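Side-chain contact in GARP domain-containing protein (Trypanosoma brucei brucei TREU927, PDB 6XZ6), which binds the host complement regulator factor H as a receptor, probably on the parasite surface, and increases transmission of the trypanosome to tsetse flies: residues L6-E9 against L10-K14. Numbering follows the deposited sequence.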
loop_
_atom_site.group_PDB
_atom_site.type_symbol
_atom_site.label_atom_id
_atom_site.label_comp_id
_atom_site.label_asym_id
_atom_site.label_seq_id
_atom_site.Cartn_x
_atom_site.Cartn_y
_atom_site.Cartn_z
ATOM N N LEU A 6 25.901 -18.045 -8.651
ATOM C CA LEU A 6 25.364 -17.020 -9.565
ATOM C C LEU A 6 23.854 -17.222 -9.807
ATOM O O LEU A 6 23.121 -16.248 -9.809
ATOM C CB LEU A 6 26.140 -16.968 -10.880
ATOM C CG LEU A 6 27.556 -16.333 -10.829
ATOM C CD1 LEU A 6 28.226 -16.427 -12.170
ATOM C CD2 LEU A 6 27.529 -14.868 -10.411
ATOM N N GLU A 7 23.384 -18.482 -9.933
ATOM C CA GLU A 7 21.960 -18.846 -10.055
ATOM C C GLU A 7 21.200 -18.379 -8.773
ATOM O O GLU A 7 20.122 -17.801 -8.885
ATOM C CB GLU A 7 21.769 -20.369 -10.244
ATOM C CG GLU A 7 22.467 -20.993 -11.458
ATOM C CD GLU A 7 22.631 -22.518 -11.479
ATOM O OE1 GLU A 7 21.763 -23.219 -10.910
ATOM O OE2 GLU A 7 23.623 -23.013 -12.069
ATOM N N ALA A 8 21.793 -18.609 -7.572
ATOM C CA ALA A 8 21.304 -18.206 -6.256
ATOM C C ALA A 8 21.164 -16.685 -6.199
ATOM O O ALA A 8 20.076 -16.165 -5.917
ATOM C CB ALA A 8 22.280 -18.663 -5.183
ATOM N N GLU A 9 22.253 -15.978 -6.515
ATOM C CA GLU A 9 22.299 -14.534 -6.509
ATOM C C GLU A 9 21.339 -13.907 -7.524
ATOM O O GLU A 9 20.801 -12.834 -7.273
ATOM C CB GLU A 9 23.745 -14.060 -6.688
ATOM C CG GLU A 9 23.885 -12.550 -6.501
ATOM C CD GLU A 9 25.235 -11.930 -6.778
ATOM O OE1 GLU A 9 25.278 -10.682 -6.843
ATOM O OE2 GLU A 9 26.232 -12.677 -6.938
ATOM N N LEU A 10 21.106 -14.576 -8.661
ATOM C CA LEU A 10 20.165 -14.065 -9.687
ATOM C C LEU A 10 18.723 -14.255 -9.205
ATOM O O LEU A 10 17.905 -13.351 -9.370
ATOM C CB LEU A 10 20.403 -14.718 -11.061
ATOM C CG LEU A 10 19.569 -14.250 -12.257
ATOM C CD1 LEU A 10 19.506 -12.671 -12.380
ATOM C CD2 LEU A 10 20.094 -14.837 -13.491
ATOM N N GLU A 11 18.431 -15.405 -8.558
ATOM C CA GLU A 11 17.122 -15.706 -7.961
ATOM C C GLU A 11 16.828 -14.716 -6.852
ATOM O O GLU A 11 15.714 -14.191 -6.801
ATOM C CB GLU A 11 17.019 -17.173 -7.465
ATOM C CG GLU A 11 16.535 -18.153 -8.531
ATOM C CD GLU A 11 15.530 -17.639 -9.564
ATOM O OE1 GLU A 11 15.915 -17.502 -10.752
ATOM O OE2 GLU A 11 14.366 -17.359 -9.185
ATOM N N GLN A 12 17.853 -14.408 -6.017
ATOM C CA GLN A 12 17.783 -13.431 -4.910
ATOM C C GLN A 12 17.583 -12.005 -5.402
ATOM O O GLN A 12 16.849 -11.267 -4.766
ATOM C CB GLN A 12 19.052 -13.467 -4.036
ATOM C CG GLN A 12 19.207 -14.704 -3.160
ATOM C CD GLN A 12 20.605 -14.843 -2.617
ATOM O OE1 GLN A 12 21.440 -13.916 -2.628
ATOM N NE2 GLN A 12 20.882 -16.018 -2.132
ATOM N N THR A 13 18.288 -11.594 -6.474
ATOM C CA THR A 13 18.217 -10.224 -7.010
ATOM C C THR A 13 16.821 -9.969 -7.611
ATOM O O THR A 13 16.276 -8.895 -7.417
ATOM C CB THR A 13 19.405 -9.934 -7.956
ATOM O OG1 THR A 13 20.605 -10.183 -7.241
ATOM C CG2 THR A 13 19.435 -8.488 -8.450
ATOM N N LYS A 14 16.235 -10.995 -8.281
ATOM C CA LYS A 14 14.902 -10.987 -8.862
ATOM C C LYS A 14 13.849 -10.798 -7.761
ATOM O O LYS A 14 12.933 -10.016 -7.949
ATOM C CB LYS A 14 14.653 -12.307 -9.610
ATOM C CG LYS A 14 15.121 -12.335 -11.067
ATOM C CD LYS A 14 15.041 -13.726 -11.615
ATOM C CE LYS A 14 15.159 -13.800 -13.115
ATOM N NZ LYS A 14 15.040 -15.210 -13.614
#
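Thr13 sits one turn beyond Glu9 on helix 4-61 and grips its carbonyl twice: Thr13 N donates to Glu9 O over 2.9 Å, and the hydroxyl Thr13 OG1 donates to the same Glu9 O over 2.7 Å. The two donors arrive from opposite faces of the carbonyl plane. Thr13 OG1 lies beside its own backbone N (chi1 -56°), which turns the hydroxyl back along the helix. Gln12 runs back past Ala8. Gln12 CB is 3.4 Å and Gln12 CG 3.2 Å from Ala8 O, while Gln12 N donates to that oxygen in an ordinary helical bond. The amide carbon Gln12 CD continues past the same carbonyl, 3.6 Å from Ala8 O. At the tip, Gln12 OE1 comes to 4.0 Å from Glu9 CA, and Gln12 NE2 passes 4.3 Å from Ala8 CB before donating to the backbone oxygen of Glu18 of the factor H chain. Glu9 has CG anti to its backbone N (chi1 -172°) and stretches out alongside Thr13; its OE1 accepts from Gly127 N and forms a salt bridge with Arg16 of the factor H chain. Pro17 of the factor H chain packs on both Glu9 and Gln12. One helical turn thus presents two polar groups to the ligand: the Glu9 carboxylate meets the Arg16 guanidinium, probably balancing its charge, and the Gln12 amide nitrogen reaches a main-chain oxygen, while the hydroxyl of Thr13 is satisfied within the helix.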